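PDB 3LY1: putative histidinol-phosphate aminotransferase, which probably acts as a pyridoxal-phosphate-dependent aminotransferase related to the histidinol-phosphate enzymes, and binds pyridoxal-5'-phosphate. Local coordinates for residues 22-27 / 180-185; 54-59 / 247-252; 84-89 / 236-241; 209-214 / 220-225. All blocks are in the same frame, centred on the assembly; numbering follows the deposited sequence.

Interaction 1: residues 22-27 / 180-185; sequences NFNENP and EAYAEF. With PLP (pyridoxal-5'-phosphate), chain E.
Asn-24 and Tyr-182 each set CG beside the backbone N, trans to the carbonyl carbon (chi1 -59° and -56°), and these torsions swing amide and phenol toward each other from backbones 9.5 Å apart at their CA atoms. The two side chains cross at about a right angle, with the amide and ring planes 84° apart. Asn-24 OD1 stands 3.1 Å from Tyr-182 OH, approaching the ring obliquely. Behind it, Asn-24 CB lies 3.9 Å from Tyr-182 CE1, on the flank of the ring turned from the cofactor. On the other flank PLP O3 comes in at the ring edge, near its plane, and a short hydrogen bond of 2.5 Å joins it to Tyr-182 OH; either oxygen could be the donor. Such a tyrosine beside the phenolic oxygen of the cofactor belongs to the fold type I aminotransferases, where it sits just past the strand carrying the aspartate that faces the pyridine nitrogen, here Asp-179 on strand 174-179. A type I turn, closed by Ala-183 N to Glu-180 O, places Ala-181 against one face of the pyridine ring, its CB 3.8 Å from PLP C2. Asn-152 also hydrogen-bonds PLP, and Phe-294 meets the Tyr-182 ring edge-to-face. Beyond Asn-24, the loop reaches the second subunit, where Glu-25 forms a salt bridge with Arg-47 of that neighbouring chain.

Interaction 2: residues 54-59 / 247-252; sequences LMLGNK and SGVDAA
Leu-56 points from helix 50-63 toward helix 246-255, and its two methyl branches straddle the CB of Ala-252. Both CD1 and CD2 of Leu-56 lie 3.9 Å from that methyl, which itself points back toward the leucine. CG is trans to the backbone N (chi1 -177°), which carries the fork outward from its own helix. The CD2 branch also reaches the preceding turn of the partner helix, where it lies 4.2 Å from the CA of Val-249 and equally far from its CG1. Val-249 is turned across the interface, so the leucine meets its backbone as well as its flank. This is apolar helix-to-helix packing, with the CA atoms of Leu-56 and Val-249 only 6.9 Å apart, and it joins two helices distant in sequence within the PLP-binding aminotransferase fold. Leu-253 continues the apolar surface against Leu-56, while Ile-53 and Glu-52 touch Val-249 from the preceding turn of helix 50-63. At the margin, Lys-59 NZ hydrogen-bonds Asn-257 OD1.

Interaction 3: residues 84-89 / 236-241; sequences AIEAYA and GRYVAG. With EDO (1,2-ethanediol), chain I.
Aromatic packing dominates: the ring of Tyr-238 lies against the last turns of helix 76-88, facing the backbone of Glu-86 and Ala-87. Glu-86 CB makes an off-centre CH-pi contact, 4.2 Å from the ring centroid and 29° from the normal, while Glu-86 O and Ala-87 N sit over one face of the same ring. The phenol is laid along the helix with CG beside its backbone N (chi1 -59°). Apolar contact continues at the CD2-CE2 side, where Ala-87 CA is 3.7 Å from Tyr-238 CE2 and Ala-87 CB 4.0 Å from Tyr-238 CD2. Of the polar groups, the extended Glu-86 chain brings its carboxylate to the CD1 rim, on the same side of the ring plane as Glu-86 CB, with OE1 3.3 Å from Tyr-238 CD1 and the two planes 78° apart. The other oxygen, OE2, is engaged by Arg-82 in a salt bridge, and the same guanidinium hydrogen-bonds Tyr-238 O. Water links the far end: it donates to Ala-87 O at 2.8 Å and lies 3.1 Å from Tyr-238 OH. Glu-86 also packs on Tyr-238 of the second subunit, and Tyr-238 on Glu-86 of that subunit, placing this contact at the dimer interface. Because Glu-86 OE1 there approaches Glu-86 OE1 of the neighbouring subunit, the pair may have a raised pKa, with Arg-82 probably offsetting part of the charge.

Interaction 4: residues 209-214 / 220-225; sequences KTFSKI and MRVGYA. With PLP (pyridoxal-5'-phosphate), chain E; EDO (1,2-ethanediol), chain H.
Backbone bonds pair Lys-209 with Tyr-224 as an antiparallel hydrogen-bonded pair: Lys-209 N to Tyr-224 O and the return bond are each 3.0 Å. Phe-211 N adds a nearly linear bond to Val-222 O (168°). Between them Thr-210 and Gly-223 form a close non-hydrogen-bonded pair, CA atoms 3.9 Å apart.

Phosphate bonds cluster where strand 205-210 ends and just before strand 223-226 begins. Thr-210 OG1 donates to PLP O2P (2.6 Å) and, in an ST turn, accepts from Ser-212 N. Ser-212 OG donates to PLP O3P, and a water bridges that hydroxyl to Val-222 N. Arg-221, folded back at chi2 and chi3, offers its guanidinium edge: NH1 bonds PLP O3P and NH2 bonds PLP O1P, the second bond 2.8 Å long and almost straight at 176°.

Lys-213 NZ lies 3.5 Å from PLP C4A; the cofactor keeps its aldehyde oxygen O4A, without a Schiff-base link.

Lys-209 CB makes a CH-pi contact over a face of the Tyr-224 ring, 4.0 Å from its centroid; apolar contact follows where Phe-211 CD1 packs on Val-222 CG1.

At the polar ends, Lys-209 NZ salt-bridges Glu-184 and Tyr-224 OH hydrogen-bonds His-64.

In the seven-stranded sheet, strand 223-226 lies between 205-210 and 71-74; helices 50-63 and 246-255 pack on Val-222.

In the fold
Interactions 1 and 4 contribute to different parts of one cofactor site, the first at O3, the second mainly at the phosphate; their centres are 10 Å apart. They also touch directly, through the salt bridge of Glu-184 OE2 with Lys-209 NZ (2.7 Å) and a probable hydrogen bond from Asn-26 ND2 to Lys-213 O. Helix 246-255 of interaction 2 packs on interaction 4, 11 Å between centres, with Ala-252 CB 3.7 Å from Phe-211 CE2; its Ala-252 side chain remains about 12 Å from a bound PLP. Interaction 3 stands apart, its centre 17 Å from that of interaction 4, and lies at the subunit interface, which interactions 1 and 4 also reach.

Interaction 1: residues 22-27 / 180-185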
loop_
_atom_site.group_PDB
_atom_site.type_symbol
_atom_site.label_atom_id
_atom_site.label_comp_id
_atom_site.label_asym_id
_atom_site.label_seq_id
_atom_site.Cartn_x
_atom_site.Cartn_y
_atom_site.Cartn_z
ATOM N N ASN A 22 -19.728 12.293 -1.434
ATOM C CA ASN A 22 -20.051 10.935 -1.023
ATOM C C ASN A 22 -18.979 10.216 -0.194
ATOM O O ASN A 22 -19.302 9.255 0.497
ATOM C CB ASN A 22 -20.456 10.065 -2.235
ATOM C CG ASN A 22 -19.470 10.123 -3.417
ATOM O OD1 ASN A 22 -18.574 11.000 -3.502
ATOM N ND2 ASN A 22 -19.682 9.197 -4.384
ATOM N N PHE A 23 -17.726 10.657 -0.281
ATOM C CA PHE A 23 -16.606 9.900 0.308
ATOM C C PHE A 23 -15.665 10.735 1.203
ATOM O O PHE A 23 -14.509 10.345 1.438
ATOM C CB PHE A 23 -15.791 9.215 -0.811
ATOM C CG PHE A 23 -16.558 8.162 -1.591
ATOM C CD1 PHE A 23 -17.300 7.157 -0.932
ATOM C CD2 PHE A 23 -16.516 8.147 -2.980
ATOM C CE1 PHE A 23 -17.984 6.176 -1.674
ATOM C CE2 PHE A 23 -17.205 7.194 -3.722
ATOM C CZ PHE A 23 -17.946 6.221 -3.078
ATOM N N ASN A 24 -16.155 11.855 1.731
ATOM C CA ASN A 24 -15.390 12.749 2.604
ATOM C C ASN A 24 -14.049 13.189 2.032
ATOM O O ASN A 24 -13.081 13.458 2.774
ATOM C CB ASN A 24 -15.171 12.134 4.006
ATOM C CG ASN A 24 -16.467 11.809 4.744
ATOM O OD1 ASN A 24 -16.489 10.948 5.691
ATOM N ND2 ASN A 24 -17.541 12.458 4.344
ATOM N N GLU A 25 -13.972 13.251 0.713
ATOM C CA GLU A 25 -12.773 13.740 0.049
ATOM C C GLU A 25 -12.775 15.245 0.183
ATOM O O GLU A 25 -13.837 15.865 0.244
ATOM C CB GLU A 25 -12.754 13.305 -1.428
ATOM C CG GLU A 25 -12.878 11.767 -1.576
ATOM C CD GLU A 25 -13.447 11.311 -2.919
ATOM O OE1 GLU A 25 -14.444 11.906 -3.403
ATOM O OE2 GLU A 25 -12.914 10.320 -3.471
ATOM N N ASN A 26 -11.592 15.850 0.220
ATOM C CA ASN A 26 -11.457 17.290 0.247
ATOM C C ASN A 26 -11.770 17.729 -1.182
ATOM O O ASN A 26 -11.223 17.116 -2.108
ATOM C CB ASN A 26 -10.021 17.670 0.610
ATOM C CG ASN A 26 -9.857 19.129 0.976
ATOM O OD1 ASN A 26 -10.365 20.038 0.285
ATOM N ND2 ASN A 26 -9.099 19.377 2.039
ATOM N N PRO A 27 -12.701 18.709 -1.364
ATOM C CA PRO A 27 -13.156 19.165 -2.694
ATOM C C PRO A 27 -12.182 20.145 -3.340
ATOM O O PRO A 27 -12.311 20.462 -4.538
ATOM C CB PRO A 27 -14.481 19.871 -2.386
ATOM C CG PRO A 27 -14.260 20.448 -1.006
ATOM C CD PRO A 27 -13.457 19.376 -0.283
ATOM N N GLU A 180 -7.651 9.700 14.189
ATOM C CA GLU A 180 -7.850 11.127 14.094
ATOM C C GLU A 180 -7.761 11.622 12.662
ATOM O O GLU A 180 -7.262 12.716 12.416
ATOM C CB GLU A 180 -6.850 11.826 14.997
ATOM C CG GLU A 180 -7.065 11.462 16.499
ATOM C CD GLU A 180 -6.155 12.222 17.491
ATOM O OE1 GLU A 180 -5.337 13.097 17.088
ATOM O OE2 GLU A 180 -6.288 11.927 18.707
ATOM N N ALA A 181 -8.278 10.820 11.720
ATOM C CA ALA A 181 -8.343 11.174 10.294
ATOM C C ALA A 181 -8.800 12.608 10.091
ATOM O O ALA A 181 -8.187 13.338 9.320
ATOM C CB ALA A 181 -9.281 10.197 9.545
ATOM N N TYR A 182 -9.865 13.028 10.788
ATOM C CA TYR A 182 -10.479 14.342 10.520
ATOM C C TYR A 182 -10.118 15.455 11.509
ATOM O O TYR A 182 -10.791 16.495 11.548
ATOM C CB TYR A 182 -12.011 14.206 10.432
ATOM C CG TYR A 182 -12.471 13.186 9.401
ATOM C CD1 TYR A 182 -12.550 13.493 8.053
ATOM C CD2 TYR A 182 -12.815 11.910 9.789
ATOM C CE1 TYR A 182 -12.934 12.514 7.117
ATOM C CE2 TYR A 182 -13.223 10.949 8.864
ATOM C CZ TYR A 182 -13.275 11.258 7.531
ATOM O OH TYR A 182 -13.651 10.280 6.613
ATOM N N ALA A 183 -9.085 15.245 12.311
ATOM C CA ALA A 183 -8.874 16.066 13.520
ATOM C C ALA A 183 -8.536 17.534 13.218
ATOM O O ALA A 183 -8.938 18.410 13.961
ATOM C CB ALA A 183 -7.806 15.462 14.411
ATOM N N GLU A 184 -7.866 17.819 12.110
ATOM C CA GLU A 184 -7.519 19.210 11.803
ATOM C C GLU A 184 -8.703 20.141 11.470
ATOM O O GLU A 184 -8.571 21.363 11.509
ATOM C CB GLU A 184 -6.458 19.272 10.698
ATOM C CG GLU A 184 -5.087 18.690 11.108
ATOM C CD GLU A 184 -4.932 17.178 10.901
ATOM O OE1 GLU A 184 -5.923 16.474 10.633
ATOM O OE2 GLU A 184 -3.791 16.683 11.030
ATOM N N PHE A 185 -9.857 19.576 11.165
ATOM C CA PHE A 185 -11.062 20.353 10.900
ATOM C C PHE A 185 -11.761 20.809 12.182
ATOM O O PHE A 185 -12.679 21.627 12.110
ATOM C CB PHE A 185 -12.049 19.503 10.100
ATOM C CG PHE A 185 -11.591 19.169 8.714
ATOM C CD1 PHE A 185 -11.511 20.142 7.742
ATOM C CD2 PHE A 185 -11.308 17.865 8.363
ATOM C CE1 PHE A 185 -11.104 19.831 6.452
ATOM C CE2 PHE A 185 -10.907 17.539 7.091
ATOM C CZ PHE A 185 -10.799 18.524 6.121
HETATM N N1 PLP E . -10.330 6.507 9.178
HETATM C C2 PLP E . -11.535 7.149 8.981
HETATM C C2A PLP E . -12.336 7.569 10.189
HETATM C C3 PLP E . -11.978 7.352 7.674
HETATM O O3 PLP E . -13.173 7.967 7.480
HETATM C C4 PLP E . -11.194 6.905 6.587
HETATM C C4A PLP E . -11.590 7.230 5.170
HETATM O O4A PLP E . -12.743 6.965 4.871
HETATM C C5 PLP E . -9.979 6.245 6.810
HETATM C C6 PLP E . -9.580 6.048 8.133
HETATM C C5A PLP E . -9.109 5.732 5.684
HETATM O O4P PLP E . -8.608 6.752 4.800
HETATM P P PLP E . -7.197 6.594 4.071
HETATM O O1P PLP E . -6.866 5.163 3.783
HETATM O O2P PLP E . -6.258 7.240 5.055
HETATM O O3P PLP E . -7.405 7.435 2.822
#

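Interaction 2: residues 54-59 / 247-252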
loop_
_atom_site.group_PDB
_atom_site.type_symbol
_atom_site.label_atom_id
_atom_site.label_comp_id
_atom_site.label_asym_id
_atom_site.label_seq_id
_atom_site.Cartn_x
_atom_site.Cartn_y
_atom_site.Cartn_z
ATOM N N LEU A 54 12.541 7.789 4.402
ATOM C CA LEU A 54 13.258 8.060 5.654
ATOM C C LEU A 54 13.050 9.512 6.087
ATOM O O LEU A 54 12.724 9.773 7.242
ATOM C CB LEU A 54 14.759 7.679 5.549
ATOM C CG LEU A 54 15.105 6.184 5.421
ATOM C CD1 LEU A 54 16.618 5.985 5.251
ATOM C CD2 LEU A 54 14.653 5.391 6.629
HETATM N N MSE A 55 13.193 10.465 5.166
HETATM C CA MSE A 55 12.999 11.860 5.499
HETATM C C MSE A 55 11.572 12.189 5.982
HETATM O O MSE A 55 11.388 12.974 6.936
HETATM C CB MSE A 55 13.351 12.746 4.294
HETATM C CG MSE A 55 14.774 12.573 3.778
HETATM SE SE MSE A 55 16.173 13.112 5.018
HETATM C CE MSE A 55 16.872 11.367 5.557
ATOM N N LEU A 56 10.569 11.652 5.311
ATOM C CA LEU A 56 9.155 11.848 5.715
ATOM C C LEU A 56 8.903 11.271 7.113
ATOM O O LEU A 56 8.257 11.900 7.934
ATOM C CB LEU A 56 8.189 11.214 4.703
ATOM C CG LEU A 56 6.682 11.387 4.936
ATOM C CD1 LEU A 56 6.317 12.874 5.112
ATOM C CD2 LEU A 56 5.892 10.735 3.813
ATOM N N GLY A 57 9.448 10.094 7.375
ATOM C CA GLY A 57 9.350 9.457 8.715
ATOM C C GLY A 57 9.941 10.357 9.804
ATOM O O GLY A 57 9.327 10.556 10.850
ATOM N N ASN A 58 11.110 10.923 9.523
ATOM C CA ASN A 58 11.799 11.808 10.459
ATOM C C ASN A 58 11.030 13.107 10.669
ATOM O O ASN A 58 10.923 13.583 11.786
ATOM C CB ASN A 58 13.197 12.147 9.963
ATOM C CG ASN A 58 14.134 10.960 9.947
ATOM O OD1 ASN A 58 13.878 9.944 10.568
ATOM N ND2 ASN A 58 15.265 11.116 9.254
ATOM N N LYS A 59 10.450 13.640 9.600
ATOM C CA LYS A 59 9.659 14.840 9.691
ATOM C C LYS A 59 8.364 14.629 10.518
ATOM O O LYS A 59 7.987 15.487 11.294
ATOM C CB LYS A 59 9.349 15.321 8.281
ATOM C CG LYS A 59 9.000 16.777 8.145
ATOM C CD LYS A 59 8.716 17.155 6.669
ATOM C CE LYS A 59 9.211 18.583 6.282
ATOM N NZ LYS A 59 8.701 19.653 7.160
ATOM N N SER A 247 5.351 9.988 -5.650
ATOM C CA SER A 247 4.611 11.247 -5.742
ATOM C C SER A 247 3.952 11.570 -4.405
ATOM O O SER A 247 3.974 12.702 -3.979
ATOM C CB SER A 247 3.547 11.200 -6.850
ATOM O OG SER A 247 4.172 10.989 -8.096
ATOM N N GLY A 248 3.374 10.568 -3.759
ATOM C CA GLY A 248 2.790 10.749 -2.458
ATOM C C GLY A 248 3.771 11.191 -1.386
ATOM O O GLY A 248 3.447 12.092 -0.607
ATOM N N VAL A 249 4.960 10.578 -1.358
ATOM C CA VAL A 249 5.981 10.917 -0.364
ATOM C C VAL A 249 6.432 12.380 -0.565
ATOM O O VAL A 249 6.495 13.164 0.382
ATOM C CB VAL A 249 7.205 9.986 -0.433
ATOM C CG1 VAL A 249 8.338 10.542 0.396
ATOM C CG2 VAL A 249 6.823 8.559 0.015
ATOM N N ASP A 250 6.730 12.754 -1.801
ATOM C CA ASP A 250 7.168 14.128 -2.079
ATOM C C ASP A 250 6.006 15.131 -1.917
ATOM O O ASP A 250 6.223 16.289 -1.520
ATOM C CB ASP A 250 7.763 14.244 -3.487
ATOM C CG ASP A 250 9.221 13.743 -3.589
ATOM O OD1 ASP A 250 9.817 13.311 -2.570
ATOM O OD2 ASP A 250 9.788 13.836 -4.705
ATOM N N ALA A 251 4.769 14.713 -2.218
ATOM C CA ALA A 251 3.642 15.607 -1.957
ATOM C C ALA A 251 3.446 15.786 -0.457
ATOM O O ALA A 251 3.171 16.884 -0.001
ATOM C CB ALA A 251 2.401 15.143 -2.643
ATOM N N ALA A 252 3.578 14.705 0.327
ATOM C CA ALA A 252 3.433 14.805 1.785
ATOM C C ALA A 252 4.508 15.721 2.387
ATOM O O ALA A 252 4.193 16.540 3.255
ATOM C CB ALA A 252 3.442 13.401 2.468
#

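Interaction 3: residues 84-89 / 236-241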
loop_
_atom_site.group_PDB
_atom_site.type_symbol
_atom_site.label_atom_id
_atom_site.label_comp_id
_atom_site.label_asym_id
_atom_site.label_seq_id
_atom_site.Cartn_x
_atom_site.Cartn_y
_atom_site.Cartn_z
ATOM N N ALA A 84 -2.743 -2.522 12.711
ATOM C CA ALA A 84 -3.002 -2.403 14.130
ATOM C C ALA A 84 -3.820 -3.579 14.598
ATOM O O ALA A 84 -3.473 -4.199 15.601
ATOM C CB ALA A 84 -3.683 -1.075 14.474
ATOM N N ILE A 85 -4.882 -3.920 13.874
ATOM C CA ILE A 85 -5.744 -5.055 14.264
ATOM C C ILE A 85 -4.989 -6.385 14.140
ATOM O O ILE A 85 -5.028 -7.233 15.047
ATOM C CB ILE A 85 -7.056 -5.106 13.417
ATOM C CG1 ILE A 85 -7.908 -3.832 13.607
ATOM C CG2 ILE A 85 -7.875 -6.412 13.707
ATOM C CD1 ILE A 85 -8.497 -3.674 14.962
ATOM N N GLU A 86 -4.263 -6.574 13.039
ATOM C CA GLU A 86 -3.527 -7.846 12.871
ATOM C C GLU A 86 -2.474 -8.035 13.969
ATOM O O GLU A 86 -2.242 -9.155 14.464
ATOM C CB GLU A 86 -2.904 -7.927 11.449
ATOM C CG GLU A 86 -3.950 -8.228 10.345
ATOM C CD GLU A 86 -3.303 -8.502 8.979
ATOM O OE1 GLU A 86 -2.119 -8.890 8.947
ATOM O OE2 GLU A 86 -3.971 -8.327 7.950
ATOM N N ALA A 87 -1.826 -6.943 14.355
ATOM C CA ALA A 87 -0.761 -6.996 15.336
ATOM C C ALA A 87 -1.255 -7.421 16.711
ATOM O O ALA A 87 -0.520 -8.090 17.428
ATOM C CB ALA A 87 -0.034 -5.624 15.431
ATOM N N TYR A 88 -2.497 -7.064 17.050
ATOM C CA TYR A 88 -3.052 -7.263 18.388
ATOM C C TYR A 88 -4.198 -8.273 18.436
ATOM O O TYR A 88 -4.776 -8.512 19.496
ATOM C CB TYR A 88 -3.421 -5.904 18.994
ATOM C CG TYR A 88 -2.159 -5.176 19.360
ATOM C CD1 TYR A 88 -1.496 -5.469 20.548
ATOM C CD2 TYR A 88 -1.542 -4.316 18.470
ATOM C CE1 TYR A 88 -0.296 -4.878 20.869
ATOM C CE2 TYR A 88 -0.356 -3.708 18.780
ATOM C CZ TYR A 88 0.275 -4.000 19.995
ATOM O OH TYR A 88 1.480 -3.408 20.311
ATOM N N ALA A 89 -4.472 -8.908 17.307
ATOM C CA ALA A 89 -5.518 -9.900 17.210
ATOM C C ALA A 89 -5.122 -11.237 17.840
ATOM O O ALA A 89 -3.973 -11.629 17.807
ATOM C CB ALA A 89 -5.883 -10.095 15.740
ATOM N N GLY A 236 4.591 -3.215 12.263
ATOM C CA GLY A 236 5.393 -3.268 11.078
ATOM C C GLY A 236 5.600 -4.656 10.496
ATOM O O GLY A 236 5.977 -4.777 9.335
ATOM N N ARG A 237 5.322 -5.677 11.312
ATOM C CA ARG A 237 5.384 -7.046 10.850
ATOM C C ARG A 237 4.177 -7.397 9.944
ATOM O O ARG A 237 4.186 -8.430 9.297
ATOM C CB ARG A 237 5.544 -7.986 12.056
ATOM C CG ARG A 237 6.927 -7.826 12.752
ATOM C CD ARG A 237 6.974 -8.280 14.224
ATOM N NE ARG A 237 6.852 -9.715 14.380
ATOM C CZ ARG A 237 7.851 -10.588 14.284
ATOM N NH1 ARG A 237 9.089 -10.186 14.027
ATOM N NH2 ARG A 237 7.596 -11.884 14.435
ATOM N N TYR A 238 3.179 -6.509 9.862
ATOM C CA TYR A 238 1.946 -6.733 9.102
ATOM C C TYR A 238 1.756 -5.797 7.930
ATOM O O TYR A 238 0.668 -5.741 7.340
ATOM C CB TYR A 238 0.737 -6.760 10.041
ATOM C CG TYR A 238 0.932 -7.852 11.043
ATOM C CD1 TYR A 238 0.677 -9.172 10.719
ATOM C CD2 TYR A 238 1.463 -7.582 12.284
ATOM C CE1 TYR A 238 0.920 -10.192 11.622
ATOM C CE2 TYR A 238 1.721 -8.602 13.175
ATOM C CZ TYR A 238 1.442 -9.885 12.830
ATOM O OH TYR A 238 1.692 -10.877 13.742
ATOM N N VAL A 239 2.832 -5.101 7.561
ATOM C CA VAL A 239 2.914 -4.351 6.299
ATOM C C VAL A 239 4.211 -4.793 5.610
ATOM O O VAL A 239 5.098 -5.384 6.255
ATOM C CB VAL A 239 2.890 -2.813 6.493
ATOM C CG1 VAL A 239 1.568 -2.376 7.113
ATOM C CG2 VAL A 239 4.090 -2.338 7.317
ATOM N N ALA A 240 4.284 -4.586 4.299
ATOM C CA ALA A 240 5.451 -5.006 3.517
ATOM C C ALA A 240 6.428 -3.821 3.452
ATOM O O ALA A 240 6.651 -3.163 2.414
ATOM C CB ALA A 240 5.043 -5.509 2.121
ATOM N N GLY A 241 6.991 -3.540 4.606
ATOM C CA GLY A 241 7.873 -2.419 4.770
ATOM C C GLY A 241 7.148 -1.104 4.645
ATOM O O GLY A 241 5.911 -1.031 4.683
HETATM C C1 EDO I . -4.766 -6.479 22.532
HETATM O O1 EDO I . -4.012 -7.661 22.175
HETATM C C2 EDO I . -4.573 -6.071 23.985
HETATM O O2 EDO I . -3.182 -5.992 24.345
HETATM O O HOH W 1 1.565 -9.731 16.572
#

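Interaction 4: residues 209-214 / 220-225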
loop_
_atom_site.group_PDB
_atom_site.type_symbol
_atom_site.label_atom_id
_atom_site.label_comp_id
_atom_site.label_asym_id
_atom_site.label_seq_id
_atom_site.Cartn_x
_atom_site.Cartn_y
_atom_site.Cartn_z
ATOM N N LYS A 209 -3.259 8.513 11.638
ATOM C CA LYS A 209 -3.480 9.741 10.901
ATOM C C LYS A 209 -3.274 9.512 9.410
ATOM O O LYS A 209 -2.733 8.485 8.983
ATOM C CB LYS A 209 -2.605 10.891 11.455
ATOM C CG LYS A 209 -3.181 11.485 12.788
ATOM C CD LYS A 209 -2.424 12.701 13.318
ATOM C CE LYS A 209 -2.648 13.928 12.418
ATOM N NZ LYS A 209 -4.021 14.538 12.580
ATOM N N THR A 210 -3.775 10.447 8.607
ATOM C CA THR A 210 -3.786 10.305 7.150
ATOM C C THR A 210 -3.570 11.671 6.506
ATOM O O THR A 210 -3.888 12.666 7.113
ATOM C CB THR A 210 -5.101 9.699 6.646
ATOM O OG1 THR A 210 -5.017 9.475 5.225
ATOM C CG2 THR A 210 -6.284 10.593 6.986
ATOM N N PHE A 211 -3.022 11.691 5.288
ATOM C CA PHE A 211 -2.957 12.898 4.441
ATOM C C PHE A 211 -4.197 13.050 3.516
ATOM O O PHE A 211 -4.258 13.952 2.669
ATOM C CB PHE A 211 -1.679 12.871 3.612
ATOM C CG PHE A 211 -0.431 13.233 4.380
ATOM C CD1 PHE A 211 0.255 12.303 5.167
ATOM C CD2 PHE A 211 0.060 14.507 4.315
ATOM C CE1 PHE A 211 1.414 12.677 5.858
ATOM C CE2 PHE A 211 1.232 14.883 4.990
ATOM C CZ PHE A 211 1.904 13.968 5.765
ATOM N N SER A 212 -5.159 12.148 3.653
ATOM C CA SER A 212 -6.274 12.026 2.726
ATOM C C SER A 212 -7.339 13.135 2.911
ATOM O O SER A 212 -8.169 13.293 2.043
ATOM C CB SER A 212 -6.950 10.666 2.867
ATOM O OG SER A 212 -6.161 9.614 2.377
ATOM N N LYS A 213 -7.320 13.874 4.021
ATOM C CA LYS A 213 -8.448 14.768 4.372
ATOM C C LYS A 213 -8.038 16.242 4.370
ATOM O O LYS A 213 -8.077 16.856 3.315
ATOM C CB LYS A 213 -9.121 14.318 5.666
ATOM C CG LYS A 213 -9.466 12.793 5.717
ATOM C CD LYS A 213 -10.478 12.328 4.681
ATOM C CE LYS A 213 -10.692 10.821 4.688
ATOM N NZ LYS A 213 -11.703 10.381 3.670
ATOM N N ILE A 214 -7.571 16.807 5.474
ATOM C CA ILE A 214 -7.178 18.231 5.437
ATOM C C ILE A 214 -6.144 18.470 4.318
ATOM O O ILE A 214 -6.216 19.494 3.608
ATOM C CB ILE A 214 -6.656 18.767 6.807
ATOM C CG1 ILE A 214 -6.529 20.301 6.795
ATOM C CG2 ILE A 214 -5.350 18.160 7.181
ATOM C CD1 ILE A 214 -7.677 21.019 7.421
HETATM N N MSE A 220 -3.413 9.783 -3.151
HETATM C CA MSE A 220 -1.975 9.631 -3.054
HETATM C C MSE A 220 -1.549 8.541 -2.057
HETATM O O MSE A 220 -0.404 8.083 -2.094
HETATM C CB MSE A 220 -1.330 10.958 -2.716
HETATM C CG MSE A 220 -1.445 11.980 -3.787
HETATM SE SE MSE A 220 -0.035 11.790 -5.198
HETATM C CE MSE A 220 -1.033 10.625 -6.437
ATOM N N ARG A 221 -2.488 8.057 -1.234
ATOM C CA ARG A 221 -2.251 6.934 -0.336
ATOM C C ARG A 221 -1.042 7.130 0.609
ATOM O O ARG A 221 -0.045 6.402 0.537
ATOM C CB ARG A 221 -2.169 5.599 -1.119
ATOM C CG ARG A 221 -3.172 5.489 -2.282
ATOM C CD ARG A 221 -4.627 5.677 -1.845
ATOM N NE ARG A 221 -5.010 4.774 -0.735
ATOM C CZ ARG A 221 -5.554 5.167 0.415
ATOM N NH1 ARG A 221 -5.836 6.442 0.615
ATOM N NH2 ARG A 221 -5.854 4.274 1.357
ATOM N N VAL A 222 -1.152 8.112 1.497
ATOM C CA VAL A 222 -0.148 8.344 2.515
ATOM C C VAL A 222 -0.827 8.521 3.856
ATOM O O VAL A 222 -1.611 9.433 4.042
ATOM C CB VAL A 222 0.754 9.594 2.203
ATOM C CG1 VAL A 222 1.948 9.643 3.175
ATOM C CG2 VAL A 222 1.238 9.627 0.722
ATOM N N GLY A 223 -0.533 7.627 4.793
ATOM C CA GLY A 223 -0.948 7.792 6.167
ATOM C C GLY A 223 0.147 7.271 7.068
ATOM O O GLY A 223 1.229 6.916 6.591
ATOM N N TYR A 224 -0.115 7.254 8.376
ATOM C CA TYR A 224 0.883 6.806 9.333
ATOM C C TYR A 224 0.253 6.461 10.690
ATOM O O TYR A 224 -0.910 6.834 10.974
ATOM C CB TYR A 224 2.034 7.818 9.494
ATOM C CG TYR A 224 1.641 9.179 10.004
ATOM C CD1 TYR A 224 1.081 10.124 9.164
ATOM C CD2 TYR A 224 1.834 9.528 11.338
ATOM C CE1 TYR A 224 0.740 11.385 9.617
ATOM C CE2 TYR A 224 1.461 10.783 11.812
ATOM C CZ TYR A 224 0.936 11.716 10.951
ATOM O OH TYR A 224 0.584 12.955 11.437
ATOM N N ALA A 225 1.001 5.675 11.463
ATOM C CA ALA A 225 0.710 5.405 12.876
ATOM C C ALA A 225 1.778 6.078 13.764
ATOM O O ALA A 225 2.967 6.198 13.386
ATOM C CB ALA A 225 0.615 3.913 13.150
HETATM N N1 PLP E . -10.330 6.507 9.178
HETATM C C2 PLP E . -11.535 7.149 8.981
HETATM C C2A PLP E . -12.336 7.569 10.189
HETATM C C3 PLP E . -11.978 7.352 7.674
HETATM O O3 PLP E . -13.173 7.967 7.480
HETATM C C4 PLP E . -11.194 6.905 6.587
HETATM C C4A PLP E . -11.590 7.230 5.170
HETATM O O4A PLP E . -12.743 6.965 4.871
HETATM C C5 PLP E . -9.979 6.245 6.810
HETATM C C6 PLP E . -9.580 6.048 8.133
HETATM C C5A PLP E . -9.109 5.732 5.684
HETATM O O4P PLP E . -8.608 6.752 4.800
HETATM P P PLP E . -7.197 6.594 4.071
HETATM O O1P PLP E . -6.866 5.163 3.783
HETATM O O2P PLP E . -6.258 7.240 5.055
HETATM O O3P PLP E . -7.405 7.435 2.822
HETATM C C1 EDO H . -0.009 14.900 8.916
HETATM O O1 EDO H . -1.010 14.696 9.907
HETATM C C2 EDO H . 1.042 15.838 9.486
HETATM O O2 EDO H . 0.564 17.169 9.335
HETATM O O HOH W 2 -3.578 9.710 1.335
#